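Local coordinates for Lmo2445 protein (PDB 5HZL) that is of unknown function but is a secreted, calcium-binding, internalin-like leucine-rich-repeat protein of Listeria monocytogenes, at residues Ile240-Tyr250 with Tyr263-Gln271; Leu103-Thr114 with Asn123-Phe134. One frame throughout, in Å; residues are numbered along the deposited sequence.

Contact 1. Residues Ile240-Tyr250 with Tyr263-Gln271; sequences IIIKDNGRTLY and YTIETAGLQ
The phenol oxygen of Tyr-250 serves as a hydrogen-bond acceptor here, taking the backbone N-H of Glu-266 at 3.0 Å (N to OH) with an angle of 164° at the hydrogen. No backbone-to-backbone bond joins the two segments, so this tyrosine tip provides the polar link between them. Its first torsion (chi1 65°) sets the ring between the backbone N and carbonyl carbon of Tyr-250 and carries the hydroxyl across to the 263-271 segment. Leu-249 and Tyr-250 both face Ile-242 in a classic beta bulge, and CB of Ile-242 lies over one face of the Tyr-250 ring, toward its rim. Glu-266 crosses the ring at about a right angle; its CG lies 3.7 Å from Tyr-250 CZ, while the carboxylate leads away. Glu-266 is also the centre of an inverse gamma turn.

Apolar contacts extend the joint in both directions. The ring of Tyr-263 meets Ile-240 and Ile-242 from the opposite direction, with Ile-240 CD1 4.1 Å from Tyr-263 CZ. At the far end Leu-270, closing a type I turn from Thr-267, brings CD2 to 4.1 Å from Leu-249 CD1. The same methyl stands 3.5 Å from OD2 of Asp-244, whose OD1 is hydrogen-bonded to ND1 of His-275.

The strands 240-244 and 247-250 form a hairpin through a type I' turn, at one edge of a five-stranded mixed sheet. Strand 262-264 pairs instead with 219-221, so the contact lays one sheet against the chain leaving another, consistent with the immunoglobulin-like sandwich expected of an E-set domain. Its chemistry, isoleucine, leucine and tyrosine surfaces with a single bond from a backbone amide to a phenol oxygen, implies association through apolar packing, aligned by one directional bond and without charge pairing.

Contact 2. Residues Leu103-Thr114 with Asn123-Phe134; sequences LENIEANGANIT and NLTNVDLSQNNF
Asn-105 and Asn-126 lie side by side and point the same way on neighbouring parallel strands of the leucine-rich-repeat domain, one coil stacked on the next. Their amide planes are 33° apart, and ND2 of Asn-126 reaches OD1 of Asn-105 at 2.9 Å from above the carbonyl plane; OD1 of Asn-126 is hydrogen-bonded to OG of Ser-149 in the following coil.

CG of Asn-109 is anti to the backbone N (chi1 175°), and the amide nitrogen grips two acceptors, both in the amide plane: Ser-130 OG at 2.7 Å and Gln-131 OE1 at 3.1 Å. OG of Ser-130 donates a hydrogen bond to OD1 of Asp-128 at 2.6 Å, on the syn side of the carboxylate, which should fix the rotation of the hydroxyl.

Beneath the strands, Leu-103 runs alongside Leu-124, whereas Ile-106 meets Leu-124 at about a right angle and Ile-113 meets Leu-129 likewise. These residues and Phe-134 fill the interior. Residues 124-134 follow LxxLxLxxNxL, with Val-127 and Phe-134 at leucine positions; 103-113 follows it loosely, with Ala-111 in place of the asparagine.

The consensus asparagine is Asn-132, buried where the coil turns. Its ND2 donates to Ala-108 O of the preceding coil at 2.9 Å and to Leu-129 O of its own. Its OD1 receives two backbone amides, Ala-111 N at 3.0 Å and Ile-113 N at 3.1 Å, from opposite faces of the amide. Both polar atoms of its side chain are engaged, tying two turns together. A water accepts from Asn-112 N and donates to Gln-131 O, its oxygen 2.8 Å from each.

In the fold
Contact 2 closes before contact 1 begins, and the two do not touch: their centres are about 39 Å apart, their nearest atoms about 23 Å. Contact 2 sits within the repeat domain, its centre about 8 Å from that of the chain; contact 1 lies in the C-terminal domain, its centre about 31 Å from the same point. One joins successive coils of a single parallel sheet; the other brings together parts of different sheets. Calcium lies near both without being bound by either: the side chains of Ser-130 and Thr-264 are each about 8 Å from a bound ion. The Ser-130 side chain is about 4 Å from that of Glu-153, a calcium ligand whose ion is absent from this chain.

Contact 1. Residues Ile240-Tyr250 with Tyr263-Gln271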
loop_
_atom_site.group_PDB
_atom_site.type_symbol
_atom_site.label_atom_id
_atom_site.label_comp_id
_atom_site.label_asym_id
_atom_site.label_seq_id
_atom_site.Cartn_x
_atom_site.Cartn_y
_atom_site.Cartn_z
ATOM N N ILE A 240 -0.100 3.237 -27.717
ATOM C CA ILE A 240 -1.419 3.302 -27.047
ATOM C C ILE A 240 -2.530 2.661 -27.906
ATOM O O ILE A 240 -2.618 2.918 -29.101
ATOM C CB ILE A 240 -1.764 4.743 -26.631
ATOM C CG1 ILE A 240 -3.191 4.821 -26.085
ATOM C CG2 ILE A 240 -1.642 5.697 -27.806
ATOM C CD1 ILE A 240 -3.551 6.174 -25.498
ATOM N N ILE A 241 -3.356 1.821 -27.278
ATOM C CA ILE A 241 -4.445 1.089 -27.938
ATOM C C ILE A 241 -5.764 1.341 -27.212
ATOM O O ILE A 241 -5.788 1.423 -25.994
ATOM C CB ILE A 241 -4.192 -0.458 -27.946
ATOM C CG1 ILE A 241 -2.915 -0.861 -28.720
ATOM C CG2 ILE A 241 -5.384 -1.223 -28.525
ATOM C CD1 ILE A 241 -1.599 -0.529 -28.049
ATOM N N ILE A 242 -6.851 1.474 -27.973
ATOM C CA ILE A 242 -8.210 1.693 -27.454
ATOM C C ILE A 242 -9.037 0.470 -27.851
ATOM O O ILE A 242 -9.112 0.132 -29.025
ATOM C CB ILE A 242 -8.847 3.021 -27.961
ATOM C CG1 ILE A 242 -8.380 4.222 -27.120
ATOM C CG2 ILE A 242 -10.360 3.014 -27.784
ATOM C CD1 ILE A 242 -6.892 4.467 -27.097
ATOM N N LYS A 243 -9.651 -0.185 -26.874
ATOM C CA LYS A 243 -10.445 -1.376 -27.134
ATOM C C LYS A 243 -11.850 -1.217 -26.625
ATOM O O LYS A 243 -12.112 -0.408 -25.741
ATOM C CB LYS A 243 -9.806 -2.600 -26.496
ATOM C CG LYS A 243 -8.373 -2.771 -26.931
ATOM C CD LYS A 243 -7.777 -4.115 -26.573
ATOM C CE LYS A 243 -7.616 -4.318 -25.092
ATOM N NZ LYS A 243 -7.015 -5.663 -24.901
ATOM N N ASP A 244 -12.744 -2.013 -27.198
ATOM C CA ASP A 244 -14.152 -2.003 -26.854
ATOM C C ASP A 244 -14.568 -3.449 -26.658
ATOM O O ASP A 244 -14.559 -4.220 -27.606
ATOM C CB ASP A 244 -14.937 -1.364 -27.995
ATOM C CG ASP A 244 -16.429 -1.297 -27.723
ATOM O OD1 ASP A 244 -16.825 -1.161 -26.541
ATOM O OD2 ASP A 244 -17.209 -1.362 -28.707
ATOM N N ASN A 245 -14.920 -3.806 -25.426
ATOM C CA ASN A 245 -15.319 -5.168 -25.079
ATOM C C ASN A 245 -14.250 -6.184 -25.494
ATOM O O ASN A 245 -14.558 -7.255 -26.023
ATOM C CB ASN A 245 -16.701 -5.509 -25.670
ATOM C CG ASN A 245 -17.828 -4.698 -25.041
ATOM O OD1 ASN A 245 -17.856 -4.483 -23.826
ATOM N ND2 ASN A 245 -18.782 -4.272 -25.862
ATOM N N GLY A 246 -12.990 -5.817 -25.263
ATOM C CA GLY A 246 -11.854 -6.673 -25.585
ATOM C C GLY A 246 -11.257 -6.604 -26.982
ATOM O O GLY A 246 -10.126 -7.055 -27.162
ATOM N N ARG A 247 -11.993 -6.075 -27.967
ATOM C CA ARG A 247 -11.484 -5.975 -29.345
ATOM C C ARG A 247 -10.955 -4.583 -29.623
ATOM O O ARG A 247 -11.529 -3.606 -29.152
ATOM C CB ARG A 247 -12.565 -6.306 -30.377
ATOM C CG ARG A 247 -13.187 -7.696 -30.273
ATOM C CD ARG A 247 -12.150 -8.815 -30.262
ATOM N NE ARG A 247 -12.759 -10.124 -30.517
ATOM C CZ ARG A 247 -12.967 -10.648 -31.732
ATOM N NH1 ARG A 247 -12.625 -9.996 -32.850
ATOM N NH2 ARG A 247 -13.530 -11.849 -31.837
ATOM N N THR A 248 -9.871 -4.499 -30.395
ATOM C CA THR A 248 -9.254 -3.210 -30.740
ATOM C C THR A 248 -10.220 -2.349 -31.556
ATOM O O THR A 248 -10.889 -2.852 -32.450
ATOM C CB THR A 248 -7.918 -3.407 -31.503
ATOM O OG1 THR A 248 -6.995 -4.123 -30.670
ATOM C CG2 THR A 248 -7.291 -2.074 -31.885
ATOM N N LEU A 249 -10.304 -1.062 -31.222
ATOM C CA LEU A 249 -11.193 -0.133 -31.929
ATOM C C LEU A 249 -10.334 0.763 -32.818
ATOM O O LEU A 249 -10.674 0.972 -33.976
ATOM C CB LEU A 249 -12.023 0.697 -30.947
ATOM C CG LEU A 249 -13.188 1.512 -31.522
ATOM C CD1 LEU A 249 -14.254 0.587 -32.094
ATOM C CD2 LEU A 249 -13.813 2.404 -30.459
ATOM N N TYR A 250 -9.239 1.296 -32.265
ATOM C CA TYR A 250 -8.286 2.137 -33.017
ATOM C C TYR A 250 -6.996 2.331 -32.208
ATOM O O TYR A 250 -7.012 2.196 -30.984
ATOM C CB TYR A 250 -8.887 3.495 -33.440
ATOM C CG TYR A 250 -9.239 4.430 -32.315
ATOM C CD1 TYR A 250 -10.451 4.315 -31.640
ATOM C CD2 TYR A 250 -8.375 5.455 -31.939
ATOM C CE1 TYR A 250 -10.783 5.183 -30.599
ATOM C CE2 TYR A 250 -8.700 6.332 -30.906
ATOM C CZ TYR A 250 -9.900 6.192 -30.234
ATOM O OH TYR A 250 -10.217 7.052 -29.198
ATOM N N TYR A 263 -8.623 12.776 -21.264
ATOM C CA TYR A 263 -8.351 12.104 -22.537
ATOM C C TYR A 263 -9.708 11.735 -23.139
ATOM O O TYR A 263 -10.557 11.139 -22.468
ATOM C CB TYR A 263 -7.464 10.870 -22.350
ATOM C CG TYR A 263 -7.088 10.243 -23.659
ATOM C CD1 TYR A 263 -6.039 10.752 -24.415
ATOM C CD2 TYR A 263 -7.779 9.153 -24.163
ATOM C CE1 TYR A 263 -5.691 10.192 -25.645
ATOM C CE2 TYR A 263 -7.433 8.584 -25.391
ATOM C CZ TYR A 263 -6.391 9.106 -26.128
ATOM O OH TYR A 263 -6.050 8.540 -27.336
ATOM N N THR A 264 -9.916 12.116 -24.393
ATOM C CA THR A 264 -11.164 11.842 -25.093
ATOM C C THR A 264 -11.027 10.564 -25.894
ATOM O O THR A 264 -10.017 10.383 -26.571
ATOM C CB THR A 264 -11.497 12.999 -26.055
ATOM O OG1 THR A 264 -11.618 14.205 -25.305
ATOM C CG2 THR A 264 -12.808 12.760 -26.804
ATOM N N ILE A 265 -12.022 9.682 -25.806
ATOM C CA ILE A 265 -12.001 8.435 -26.574
ATOM C C ILE A 265 -13.221 8.414 -27.496
ATOM O O ILE A 265 -14.359 8.638 -27.065
ATOM C CB ILE A 265 -11.814 7.168 -25.698
ATOM C CG1 ILE A 265 -13.012 6.847 -24.817
ATOM C CG2 ILE A 265 -10.581 7.333 -24.821
ATOM C CD1 ILE A 265 -12.743 5.661 -23.896
ATOM N N GLU A 266 -12.934 8.143 -28.772
ATOM C CA GLU A 266 -13.909 8.133 -29.868
ATOM C C GLU A 266 -15.034 7.100 -29.758
ATOM O O GLU A 266 -15.014 6.085 -30.450
ATOM C CB GLU A 266 -13.163 7.901 -31.202
ATOM C CG GLU A 266 -12.021 8.852 -31.570
ATOM C CD GLU A 266 -12.471 10.257 -31.932
ATOM O OE1 GLU A 266 -13.290 10.852 -31.198
ATOM O OE2 GLU A 266 -11.975 10.784 -32.954
ATOM N N THR A 267 -16.020 7.367 -28.907
ATOM C CA THR A 267 -17.163 6.455 -28.741
ATOM C C THR A 267 -18.421 6.925 -29.494
ATOM O O THR A 267 -19.502 6.361 -29.317
ATOM C CB THR A 267 -17.521 6.286 -27.254
ATOM O OG1 THR A 267 -17.838 7.561 -26.694
ATOM C CG2 THR A 267 -16.368 5.674 -26.488
ATOM N N ALA A 268 -18.275 7.941 -30.343
ATOM C CA ALA A 268 -19.412 8.486 -31.092
ATOM C C ALA A 268 -20.010 7.489 -32.084
ATOM O O ALA A 268 -21.219 7.496 -32.310
ATOM C CB ALA A 268 -19.002 9.768 -31.813
ATOM N N GLY A 269 -19.165 6.640 -32.667
ATOM C CA GLY A 269 -19.608 5.644 -33.635
ATOM C C GLY A 269 -20.172 4.366 -33.042
ATOM O O GLY A 269 -20.704 3.535 -33.777
ATOM N N LEU A 270 -20.068 4.195 -31.729
ATOM C CA LEU A 270 -20.563 2.990 -31.073
ATOM C C LEU A 270 -22.076 2.998 -30.915
ATOM O O LEU A 270 -22.674 4.043 -30.682
ATOM C CB LEU A 270 -19.900 2.835 -29.707
ATOM C CG LEU A 270 -18.374 2.734 -29.751
ATOM C CD1 LEU A 270 -17.809 2.723 -28.339
ATOM C CD2 LEU A 270 -17.935 1.503 -30.535
ATOM N N GLN A 271 -22.674 1.814 -31.033
ATOM C CA GLN A 271 -24.123 1.633 -30.922
ATOM C C GLN A 271 -24.569 1.548 -29.469
ATOM O O GLN A 271 -23.729 1.417 -28.578
ATOM C CB GLN A 271 -24.530 0.344 -31.651
ATOM C CG GLN A 271 -24.199 0.332 -33.138
ATOM C CD GLN A 271 -24.911 1.427 -33.932
ATOM O OE1 GLN A 271 -25.943 1.965 -33.510
ATOM N NE2 GLN A 271 -24.366 1.747 -35.100
#

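Contact 2. Residues Leu103-Thr114 with Asn123-Phe134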
loop_
_atom_site.group_PDB
_atom_site.type_symbol
_atom_site.label_atom_id
_atom_site.label_comp_id
_atom_site.label_asym_id
_atom_site.label_seq_id
_atom_site.Cartn_x
_atom_site.Cartn_y
_atom_site.Cartn_z
ATOM N N LEU A 103 11.673 -0.110 17.072
ATOM C CA LEU A 103 11.350 -0.759 15.805
ATOM C C LEU A 103 12.161 -0.241 14.614
ATOM O O LEU A 103 12.244 0.965 14.392
ATOM C CB LEU A 103 9.855 -0.628 15.526
ATOM C CG LEU A 103 9.308 -1.516 14.407
ATOM C CD1 LEU A 103 9.600 -2.990 14.679
ATOM C CD2 LEU A 103 7.810 -1.281 14.274
ATOM N N GLU A 104 12.764 -1.175 13.875
ATOM C CA GLU A 104 13.589 -0.867 12.692
ATOM C C GLU A 104 13.083 -1.525 11.421
ATOM O O GLU A 104 13.364 -1.036 10.324
ATOM C CB GLU A 104 15.024 -1.376 12.876
ATOM C CG GLU A 104 15.735 -0.845 14.098
ATOM C CD GLU A 104 17.148 -1.386 14.265
ATOM O OE1 GLU A 104 17.652 -2.101 13.368
ATOM O OE2 GLU A 104 17.756 -1.076 15.322
ATOM N N ASN A 105 12.334 -2.614 11.571
ATOM C CA ASN A 105 11.857 -3.375 10.447
ATOM C C ASN A 105 10.464 -3.956 10.612
ATOM O O ASN A 105 10.184 -4.591 11.604
ATOM C CB ASN A 105 12.841 -4.524 10.290
ATOM C CG ASN A 105 12.502 -5.429 9.144
ATOM O OD1 ASN A 105 11.856 -5.018 8.185
ATOM N ND2 ASN A 105 12.944 -6.678 9.230
ATOM N N ILE A 106 9.603 -3.747 9.624
ATOM C CA ILE A 106 8.234 -4.295 9.621
ATOM C C ILE A 106 8.073 -5.227 8.413
ATOM O O ILE A 106 8.215 -4.786 7.285
ATOM C CB ILE A 106 7.149 -3.196 9.549
ATOM C CG1 ILE A 106 7.148 -2.389 10.840
ATOM C CG2 ILE A 106 5.761 -3.807 9.318
ATOM C CD1 ILE A 106 6.079 -1.319 10.924
ATOM N N GLU A 107 7.787 -6.500 8.673
ATOM C CA GLU A 107 7.562 -7.503 7.640
ATOM C C GLU A 107 6.097 -7.900 7.746
ATOM O O GLU A 107 5.727 -8.733 8.573
ATOM C CB GLU A 107 8.518 -8.677 7.816
ATOM C CG GLU A 107 9.953 -8.319 7.441
ATOM C CD GLU A 107 10.960 -9.428 7.721
ATOM O OE1 GLU A 107 10.666 -10.350 8.533
ATOM O OE2 GLU A 107 12.075 -9.358 7.142
ATOM N N ALA A 108 5.279 -7.286 6.886
ATOM C CA ALA A 108 3.825 -7.468 6.881
ATOM C C ALA A 108 3.199 -7.815 5.536
ATOM O O ALA A 108 2.143 -7.295 5.178
ATOM C CB ALA A 108 3.190 -6.205 7.441
ATOM N N ASN A 109 3.846 -8.706 4.802
ATOM C CA ASN A 109 3.342 -9.162 3.509
ATOM C C ASN A 109 2.031 -9.948 3.659
ATOM O O ASN A 109 1.898 -10.745 4.585
ATOM C CB ASN A 109 4.362 -10.118 2.857
ATOM C CG ASN A 109 3.853 -10.724 1.564
ATOM O OD1 ASN A 109 3.394 -11.851 1.550
ATOM N ND2 ASN A 109 3.856 -9.953 0.497
ATOM N N GLY A 110 1.083 -9.734 2.746
ATOM C CA GLY A 110 -0.195 -10.463 2.737
ATOM C C GLY A 110 -0.905 -10.594 4.062
ATOM O O GLY A 110 -1.388 -11.662 4.415
ATOM N N ALA A 111 -0.971 -9.482 4.783
ATOM C CA ALA A 111 -1.594 -9.425 6.088
ATOM C C ALA A 111 -2.953 -8.732 6.052
ATOM O O ALA A 111 -3.501 -8.378 7.097
ATOM C CB ALA A 111 -0.660 -8.694 7.027
ATOM N N ASN A 112 -3.482 -8.541 4.848
ATOM C CA ASN A 112 -4.774 -7.874 4.624
ATOM C C ASN A 112 -4.960 -6.514 5.326
ATOM O O ASN A 112 -6.061 -6.192 5.791
ATOM C CB ASN A 112 -5.934 -8.818 4.954
ATOM C CG ASN A 112 -7.270 -8.308 4.435
ATOM O OD1 ASN A 112 -7.336 -7.625 3.419
ATOM N ND2 ASN A 112 -8.340 -8.658 5.119
ATOM N N ILE A 113 -3.872 -5.741 5.380
ATOM C CA ILE A 113 -3.858 -4.399 5.961
ATOM C C ILE A 113 -4.537 -3.427 4.982
ATOM O O ILE A 113 -4.181 -3.373 3.815
ATOM C CB ILE A 113 -2.412 -3.879 6.196
ATOM C CG1 ILE A 113 -1.650 -4.833 7.110
ATOM C CG2 ILE A 113 -2.420 -2.454 6.775
ATOM C CD1 ILE A 113 -0.220 -4.435 7.403
ATOM N N THR A 114 -5.486 -2.651 5.485
ATOM C CA THR A 114 -6.216 -1.672 4.701
ATOM C C THR A 114 -5.767 -0.256 5.015
ATOM O O THR A 114 -6.010 0.643 4.213
ATOM C CB THR A 114 -7.735 -1.781 4.950
ATOM O OG1 THR A 114 -8.041 -1.519 6.338
ATOM C CG2 THR A 114 -8.236 -3.170 4.548
ATOM N N ASN A 123 13.457 4.984 14.421
ATOM C CA ASN A 123 14.428 4.018 13.924
ATOM C C ASN A 123 13.961 3.133 12.782
ATOM O O ASN A 123 14.724 2.286 12.322
ATOM C CB ASN A 123 14.854 3.131 15.090
ATOM C CG ASN A 123 15.406 3.924 16.258
ATOM O OD1 ASN A 123 15.766 5.087 16.125
ATOM N ND2 ASN A 123 15.483 3.289 17.408
ATOM N N LEU A 124 12.731 3.324 12.314
ATOM C CA LEU A 124 12.209 2.494 11.236
ATOM C C LEU A 124 13.046 2.719 9.968
ATOM O O LEU A 124 13.191 3.843 9.490
ATOM C CB LEU A 124 10.711 2.751 10.994
ATOM C CG LEU A 124 10.001 1.716 10.110
ATOM C CD1 LEU A 124 10.052 0.336 10.747
ATOM C CD2 LEU A 124 8.555 2.108 9.863
ATOM N N THR A 125 13.584 1.626 9.449
ATOM C CA THR A 125 14.456 1.604 8.282
ATOM C C THR A 125 13.868 0.861 7.084
ATOM O O THR A 125 14.137 1.231 5.932
ATOM C CB THR A 125 15.806 0.963 8.720
ATOM O OG1 THR A 125 16.491 1.904 9.545
ATOM C CG2 THR A 125 16.739 0.616 7.557
ATOM N N ASN A 126 13.079 -0.175 7.351
ATOM C CA ASN A 126 12.503 -0.977 6.297
ATOM C C ASN A 126 11.070 -1.366 6.580
ATOM O O ASN A 126 10.727 -1.653 7.705
ATOM C CB ASN A 126 13.327 -2.245 6.170
ATOM C CG ASN A 126 12.798 -3.173 5.102
ATOM O OD1 ASN A 126 12.595 -2.784 3.966
ATOM N ND2 ASN A 126 12.567 -4.409 5.469
ATOM N N VAL A 127 10.241 -1.413 5.548
ATOM C CA VAL A 127 8.841 -1.779 5.706
ATOM C C VAL A 127 8.391 -2.574 4.470
ATOM O O VAL A 127 8.553 -2.103 3.365
ATOM C CB VAL A 127 7.990 -0.501 5.976
ATOM C CG1 VAL A 127 8.038 0.488 4.814
ATOM C CG2 VAL A 127 6.549 -0.844 6.275
ATOM N N ASP A 128 7.880 -3.794 4.668
ATOM C CA ASP A 128 7.382 -4.686 3.590
ATOM C C ASP A 128 5.856 -4.799 3.738
ATOM O O ASP A 128 5.353 -5.596 4.527
ATOM C CB ASP A 128 8.045 -6.079 3.655
ATOM C CG ASP A 128 7.586 -7.047 2.513
ATOM O OD1 ASP A 128 6.882 -6.622 1.564
ATOM O OD2 ASP A 128 7.953 -8.257 2.555
ATOM N N LEU A 129 5.137 -3.978 2.975
ATOM C CA LEU A 129 3.675 -3.930 2.989
ATOM C C LEU A 129 3.089 -4.441 1.679
ATOM O O LEU A 129 1.963 -4.119 1.311
ATOM C CB LEU A 129 3.225 -2.493 3.258
ATOM C CG LEU A 129 3.546 -1.962 4.652
ATOM C CD1 LEU A 129 3.453 -0.448 4.707
ATOM C CD2 LEU A 129 2.631 -2.597 5.690
ATOM N N SER A 130 3.856 -5.269 0.988
ATOM C CA SER A 130 3.414 -5.831 -0.266
ATOM C C SER A 130 2.260 -6.826 -0.067
ATOM O O SER A 130 2.197 -7.519 0.936
ATOM C CB SER A 130 4.587 -6.555 -0.921
ATOM O OG SER A 130 5.063 -7.605 -0.089
ATOM N N GLN A 131 1.351 -6.865 -1.036
ATOM C CA GLN A 131 0.221 -7.779 -1.043
ATOM C C GLN A 131 -0.831 -7.571 0.026
ATOM O O GLN A 131 -1.510 -8.508 0.466
ATOM C CB GLN A 131 0.697 -9.229 -1.148
ATOM C CG GLN A 131 1.403 -9.489 -2.478
ATOM C CD GLN A 131 1.866 -10.916 -2.644
ATOM O OE1 GLN A 131 2.435 -11.533 -1.739
ATOM N NE2 GLN A 131 1.656 -11.438 -3.819
ATOM N N ASN A 132 -0.967 -6.314 0.425
ATOM C CA ASN A 132 -1.980 -5.911 1.380
ATOM C C ASN A 132 -3.154 -5.367 0.548
ATOM O O ASN A 132 -3.275 -5.723 -0.625
ATOM C CB ASN A 132 -1.392 -4.970 2.428
ATOM C CG ASN A 132 -0.570 -5.716 3.465
ATOM O OD1 ASN A 132 -1.107 -6.513 4.233
ATOM N ND2 ASN A 132 0.723 -5.425 3.528
ATOM N N ASN A 133 -4.011 -4.533 1.122
ATOM C CA ASN A 133 -5.158 -4.066 0.373
ATOM C C ASN A 133 -5.615 -2.698 0.834
ATOM O O ASN A 133 -6.692 -2.546 1.436
ATOM C CB ASN A 133 -6.286 -5.092 0.533
ATOM C CG ASN A 133 -7.444 -4.843 -0.419
ATOM O OD1 ASN A 133 -7.280 -4.228 -1.499
ATOM N ND2 ASN A 133 -8.622 -5.336 -0.041
ATOM N N PHE A 134 -4.789 -1.706 0.506
ATOM C CA PHE A 134 -5.031 -0.318 0.892
ATOM C C PHE A 134 -6.189 0.398 0.235
ATOM O O PHE A 134 -6.776 1.274 0.864
ATOM C CB PHE A 134 -3.771 0.519 0.693
ATOM C CG PHE A 134 -2.631 0.070 1.533
ATOM C CD1 PHE A 134 -2.641 0.310 2.891
ATOM C CD2 PHE A 134 -1.551 -0.599 0.975
ATOM C CE1 PHE A 134 -1.592 -0.112 3.686
ATOM C CE2 PHE A 134 -0.496 -1.019 1.757
ATOM C CZ PHE A 134 -0.516 -0.782 3.115
HETATM O O HOH W 1 11.263 3.216 15.854
HETATM O O HOH W 2 -3.533 -9.439 2.151
#